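Apical membrane antigen AMA1 (PDB 4YIV) takes part in host cell invasion by Toxoplasma gondii as a microneme surface antigen of the moving junction formed between parasite and host membranes. Local coordinates at residues A[12-17]-A[321-326]; A[235-240]-A[327-332]. One frame throughout, in Å; residues are numbered along the deposited sequence.

Contact 1: residues A[12-17]-A[321-326]; sequences NPFQAN and DCLVSD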
loop_
_atom_site.group_PDB
_atom_site.type_symbol
_atom_site.label_atom_id
_atom_site.label_comp_id
_atom_site.label_asym_id
_atom_site.label_seq_id
_atom_site.Cartn_x
_atom_site.Cartn_y
_atom_site.Cartn_z
ATOM N N ASN A 12 -11.641 -10.539 -24.599
ATOM C CA ASN A 12 -11.724 -10.119 -23.203
ATOM C C ASN A 12 -12.431 -8.775 -23.099
ATOM O O ASN A 12 -11.891 -7.758 -23.546
ATOM C CB ASN A 12 -10.328 -10.013 -22.596
ATOM C CG ASN A 12 -10.353 -9.662 -21.110
ATOM O OD1 ASN A 12 -11.418 -9.513 -20.493
ATOM N ND2 ASN A 12 -9.172 -9.567 -20.523
ATOM N N PRO A 13 -13.633 -8.756 -22.505
ATOM C CA PRO A 13 -14.343 -7.473 -22.430
ATOM C C PRO A 13 -13.591 -6.408 -21.621
ATOM O O PRO A 13 -13.718 -5.216 -21.913
ATOM C CB PRO A 13 -15.668 -7.842 -21.751
ATOM C CG PRO A 13 -15.413 -9.139 -21.061
ATOM C CD PRO A 13 -14.390 -9.852 -21.881
ATOM N N PHE A 14 -12.810 -6.845 -20.636
ATOM C CA PHE A 14 -12.081 -5.926 -19.759
ATOM C C PHE A 14 -10.845 -5.334 -20.398
ATOM O O PHE A 14 -10.197 -4.467 -19.813
ATOM C CB PHE A 14 -11.724 -6.626 -18.457
ATOM C CG PHE A 14 -12.924 -7.080 -17.691
ATOM C CD1 PHE A 14 -13.550 -6.231 -16.802
ATOM C CD2 PHE A 14 -13.445 -8.338 -17.882
ATOM C CE1 PHE A 14 -14.652 -6.632 -16.106
ATOM C CE2 PHE A 14 -14.553 -8.754 -17.181
ATOM C CZ PHE A 14 -15.159 -7.904 -16.294
ATOM N N GLN A 15 -10.526 -5.798 -21.598
ATOM C CA GLN A 15 -9.482 -5.182 -22.411
ATOM C C GLN A 15 -10.092 -4.606 -23.693
ATOM O O GLN A 15 -9.422 -3.908 -24.459
ATOM C CB GLN A 15 -8.387 -6.192 -22.742
ATOM C CG GLN A 15 -7.729 -6.796 -21.511
ATOM C CD GLN A 15 -7.198 -5.737 -20.532
ATOM O OE1 GLN A 15 -7.614 -5.682 -19.360
ATOM N NE2 GLN A 15 -6.272 -4.899 -21.008
ATOM N N ALA A 16 -11.377 -4.886 -23.893
ATOM C CA ALA A 16 -12.082 -4.490 -25.102
ATOM C C ALA A 16 -12.112 -2.976 -25.270
ATOM O O ALA A 16 -11.504 -2.436 -26.194
ATOM C CB ALA A 16 -13.507 -5.047 -25.079
ATOM N N ASN A 17 -12.836 -2.298 -24.385
ATOM C CA ASN A 17 -12.947 -0.852 -24.457
ATOM C C ASN A 17 -12.060 -0.163 -23.447
ATOM O O ASN A 17 -11.784 -0.687 -22.363
ATOM C CB ASN A 17 -14.378 -0.411 -24.246
ATOM C CG ASN A 17 -14.866 -0.732 -22.884
ATOM O OD1 ASN A 17 -14.554 -0.041 -21.922
ATOM N ND2 ASN A 17 -15.636 -1.793 -22.780
ATOM N N ASP A 321 -6.484 -9.234 -15.164
ATOM C CA ASP A 321 -6.807 -8.571 -16.425
ATOM C C ASP A 321 -8.264 -8.814 -16.793
ATOM O O ASP A 321 -8.710 -8.422 -17.866
ATOM C CB ASP A 321 -5.843 -9.011 -17.553
ATOM C CG ASP A 321 -5.971 -10.472 -17.935
ATOM O OD1 ASP A 321 -6.923 -11.164 -17.510
ATOM O OD2 ASP A 321 -5.087 -10.928 -18.686
ATOM N N CYS A 322 -9.008 -9.432 -15.880
ATOM C CA CYS A 322 -10.453 -9.499 -15.987
ATOM C C CYS A 322 -11.046 -9.723 -14.594
ATOM O O CYS A 322 -10.321 -9.876 -13.599
ATOM C CB CYS A 322 -10.890 -10.606 -16.959
ATOM S SG CYS A 322 -10.368 -12.302 -16.522
ATOM N N LEU A 323 -12.369 -9.724 -14.537
ATOM C CA LEU A 323 -13.112 -9.891 -13.304
ATOM C C LEU A 323 -14.215 -10.888 -13.497
ATOM O O LEU A 323 -14.779 -11.009 -14.585
ATOM C CB LEU A 323 -13.737 -8.572 -12.842
ATOM C CG LEU A 323 -12.827 -7.374 -12.616
ATOM C CD1 LEU A 323 -13.650 -6.114 -12.336
ATOM C CD2 LEU A 323 -11.886 -7.701 -11.467
ATOM N N VAL A 324 -14.550 -11.563 -12.417
ATOM C CA VAL A 324 -15.663 -12.486 -12.392
ATOM C C VAL A 324 -16.640 -11.961 -11.365
ATOM O O VAL A 324 -16.256 -11.698 -10.228
ATOM C CB VAL A 324 -15.196 -13.923 -12.049
ATOM C CG1 VAL A 324 -16.375 -14.845 -11.671
ATOM C CG2 VAL A 324 -14.387 -14.486 -13.202
ATOM N N SER A 325 -17.908 -11.798 -11.762
ATOM C CA SER A 325 -18.951 -11.326 -10.843
ATOM C C SER A 325 -19.223 -12.310 -9.729
ATOM O O SER A 325 -19.326 -13.510 -9.961
ATOM C CB SER A 325 -20.257 -11.062 -11.609
ATOM O OG SER A 325 -19.973 -10.441 -12.838
ATOM N N ASP A 326 -19.389 -11.794 -8.518
ATOM C CA ASP A 326 -19.717 -12.618 -7.366
ATOM C C ASP A 326 -20.121 -11.679 -6.254
ATOM O O ASP A 326 -19.283 -11.022 -5.656
ATOM C CB ASP A 326 -18.529 -13.486 -6.938
ATOM C CG ASP A 326 -18.803 -14.284 -5.666
ATOM O OD1 ASP A 326 -19.937 -14.203 -5.129
ATOM O OD2 ASP A 326 -17.883 -14.994 -5.180
#
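N12 and D321 supply the hydrogen bond between 12-17 and 321-326: ND2 of N12 donates a hydrogen bond to the backbone O of D321 at 2.9 Å. The bond is fairly straight, 160° at the hydrogen, and lies close to the amide plane of N12, although the donor stands above the plane of the D321 carbonyl. With CG anti to the backbone N (chi1 -176°), the N12 amide has its other end beside its own chain, where OD1 accepts from F14 N at 3.0 Å. N12 is thus the N-cap of the short, weakly bonded helix 13-16, and the two ends of one amide cap the helix and bond to D321. The carboxylate of D321 is engaged elsewhere, its OD1 accepting from W241 N.

D321 and C322 both face G239 in the adjoining strand 236-242, a classic beta bulge at the start of strand 322-326, and C322 is further fixed by its disulfide to C246.

Apolar contact comes from the F14 ring, which lies along the strand backbone. One face is met by C322 C and L323 N, both offset toward the rim; CD2 touches C322 CB at 3.5 Å, while CZ meets L323 CB at 3.8 Å, the two side chains F14 and L323 crossing at about a right angle. M20 and M24 of helix 18-25 also pack against F14.

Contact 2: residues A[235-240]-A[327-332]; sequences GYRFGV and SAAVSY
Two strands of different sheets meet here, 236-240 from a three-stranded antiparallel sheet and 329-332 from a five-stranded one. Their axes approach to 5.3 Å with N-to-C directions 46° apart, and S331 bridges the gap. Its OG donates to Y236 O at 2.8 Å, the donor tilted 33° from the carbonyl plane, and accepts a weak, bent bond from F238 N at 3.1 Å. The hydroxyl of this buried serine therefore has a partner for each role, both on the backbone of one strand.

The same side chain makes an apolar contact through its other atom. S331 CB sits over the centre of the F238 ring, 3.5 Å from the centroid and 7° off the normal, a CH-pi contact. The ring edge reaches the next residue, with CE2 of F238 3.3 Å from Y332 O, and F27 meets F238 edge-to-face.

Toward the start of 235-240, G235 N donates to A329 O at 2.9 Å, a backbone bond at the chain corner. A329 CB packs on R237 CG at 3.8 Å.

The chain turns at 235, between strands 233-234 and 236-242, and again at 327-328, between 322-326 and 329-333. Each turn passes between the same two sheets, which makes this a corner where two antiparallel sheets meet at their crossing strands.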
loop_
_atom_site.group_PDB
_atom_site.type_symbol
_atom_site.label_atom_id
_atom_site.label_comp_id
_atom_site.label_asym_id
_atom_site.label_seq_id
_atom_site.Cartn_x
_atom_site.Cartn_y
_atom_site.Cartn_z
ATOM N N GLY A 235 -17.891 -7.159 -4.891
ATOM C CA GLY A 235 -18.775 -7.830 -5.839
ATOM C C GLY A 235 -18.117 -8.458 -7.054
ATOM O O GLY A 235 -18.783 -8.861 -8.014
ATOM N N TYR A 236 -16.797 -8.569 -7.021
ATOM C CA TYR A 236 -16.064 -9.153 -8.141
ATOM C C TYR A 236 -14.859 -9.924 -7.599
ATOM O O TYR A 236 -14.294 -9.512 -6.580
ATOM C CB TYR A 236 -15.586 -8.083 -9.115
ATOM C CG TYR A 236 -16.681 -7.372 -9.900
ATOM C CD1 TYR A 236 -17.120 -7.855 -11.134
ATOM C CD2 TYR A 236 -17.242 -6.200 -9.422
ATOM C CE1 TYR A 236 -18.116 -7.181 -11.857
ATOM C CE2 TYR A 236 -18.226 -5.528 -10.135
ATOM C CZ TYR A 236 -18.661 -6.021 -11.346
ATOM O OH TYR A 236 -19.640 -5.337 -12.032
ATOM N N ARG A 237 -14.522 -11.033 -8.269
ATOM C CA ARG A 237 -13.261 -11.773 -8.074
ATOM C C ARG A 237 -12.263 -11.402 -9.134
ATOM O O ARG A 237 -12.597 -11.371 -10.326
ATOM C CB ARG A 237 -13.479 -13.277 -8.153
ATOM C CG ARG A 237 -14.459 -13.826 -7.189
ATOM C CD ARG A 237 -14.612 -15.338 -7.427
ATOM N NE ARG A 237 -15.557 -15.947 -6.497
ATOM C CZ ARG A 237 -15.702 -17.251 -6.334
ATOM N NH1 ARG A 237 -16.587 -17.695 -5.463
ATOM N NH2 ARG A 237 -14.939 -18.099 -7.014
ATOM N N PHE A 238 -11.029 -11.128 -8.714
ATOM C CA PHE A 238 -9.950 -10.919 -9.645
ATOM C C PHE A 238 -9.790 -12.189 -10.478
ATOM O O PHE A 238 -10.007 -13.293 -9.979
ATOM C CB PHE A 238 -8.626 -10.620 -8.918
ATOM C CG PHE A 238 -8.501 -9.236 -8.366
ATOM C CD1 PHE A 238 -9.056 -8.140 -9.005
ATOM C CD2 PHE A 238 -7.773 -9.029 -7.197
ATOM C CE1 PHE A 238 -8.889 -6.867 -8.492
ATOM C CE2 PHE A 238 -7.611 -7.743 -6.670
ATOM C CZ PHE A 238 -8.156 -6.671 -7.314
ATOM N N GLY A 239 -9.397 -12.021 -11.731
ATOM C CA GLY A 239 -9.158 -13.150 -12.604
ATOM C C GLY A 239 -8.202 -12.846 -13.732
ATOM O O GLY A 239 -7.766 -11.706 -13.919
ATOM N N VAL A 240 -7.883 -13.891 -14.498
ATOM C CA VAL A 240 -6.999 -13.780 -15.652
ATOM C C VAL A 240 -7.668 -14.367 -16.902
ATOM O O VAL A 240 -8.296 -15.425 -16.847
ATOM C CB VAL A 240 -5.664 -14.507 -15.419
ATOM C CG1 VAL A 240 -4.950 -13.911 -14.203
ATOM C CG2 VAL A 240 -5.910 -15.981 -15.206
ATOM N N SER A 327 -21.414 -11.609 -5.975
ATOM C CA SER A 327 -21.927 -10.600 -5.068
ATOM C C SER A 327 -21.378 -10.749 -3.643
ATOM O O SER A 327 -21.354 -9.780 -2.874
ATOM C CB SER A 327 -23.472 -10.658 -5.069
ATOM O OG SER A 327 -23.932 -11.910 -4.561
ATOM N N ALA A 328 -20.907 -11.944 -3.302
ATOM C CA ALA A 328 -20.427 -12.239 -1.962
ATOM C C ALA A 328 -18.903 -12.009 -1.826
ATOM O O ALA A 328 -18.367 -12.073 -0.727
ATOM C CB ALA A 328 -20.760 -13.660 -1.596
ATOM N N ALA A 329 -18.234 -11.717 -2.937
ATOM C CA ALA A 329 -16.775 -11.592 -2.957
ATOM C C ALA A 329 -16.326 -10.147 -2.756
ATOM O O ALA A 329 -17.066 -9.219 -3.057
ATOM C CB ALA A 329 -16.220 -12.136 -4.286
ATOM N N VAL A 330 -15.099 -9.970 -2.263
ATOM C CA VAL A 330 -14.416 -8.674 -2.290
ATOM C C VAL A 330 -12.957 -8.941 -2.674
ATOM O O VAL A 330 -12.316 -9.812 -2.059
ATOM C CB VAL A 330 -14.463 -7.933 -0.917
ATOM C CG1 VAL A 330 -13.776 -6.564 -1.030
ATOM C CG2 VAL A 330 -15.900 -7.758 -0.420
ATOM N N SER A 331 -12.472 -8.205 -3.674
ATOM C CA SER A 331 -11.077 -8.267 -4.116
ATOM C C SER A 331 -10.228 -7.163 -3.512
ATOM O O SER A 331 -10.593 -5.977 -3.548
ATOM C CB SER A 331 -11.027 -8.219 -5.639
ATOM O OG SER A 331 -11.555 -9.425 -6.198
ATOM N N TYR A 332 -9.090 -7.590 -2.954
ATOM C CA TYR A 332 -8.145 -6.772 -2.193
ATOM C C TYR A 332 -6.777 -6.799 -2.830
ATOM O O TYR A 332 -6.444 -7.739 -3.552
ATOM C CB TYR A 332 -7.999 -7.291 -0.762
ATOM C CG TYR A 332 -9.290 -7.293 0.040
ATOM C CD1 TYR A 332 -9.915 -6.096 0.412
ATOM C CD2 TYR A 332 -9.882 -8.482 0.410
ATOM C CE1 TYR A 332 -11.094 -6.106 1.149
ATOM C CE2 TYR A 332 -11.057 -8.499 1.154
ATOM C CZ TYR A 332 -11.656 -7.306 1.516
ATOM O OH TYR A 332 -12.820 -7.341 2.247
#

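Overall arrangement
Contacts 1 and 2 have centres 12 Å apart on the same side of the chain's centre, and their segments alternate in sequence: 12-17, 235-240, 321-326, 327-332. The last two are consecutive, so the chain leaves strand 322-326 of the three-stranded sheet, turns a corner at 327-328 and enters strand 329-333 of the five-stranded one. Strand 236-242 lies beside 322-326, and the two contacts touch directly: V324 O is 2.7 Å from R237 N, a probable hydrogen bond, and D326 OD2 is 2.8 Å from R237 NE in a salt bridge. Contact 1 sets helix 13-16, near the start of the modelled chain, against strand 322-326, and contact 2 joins that strand's sheet to the five-stranded one.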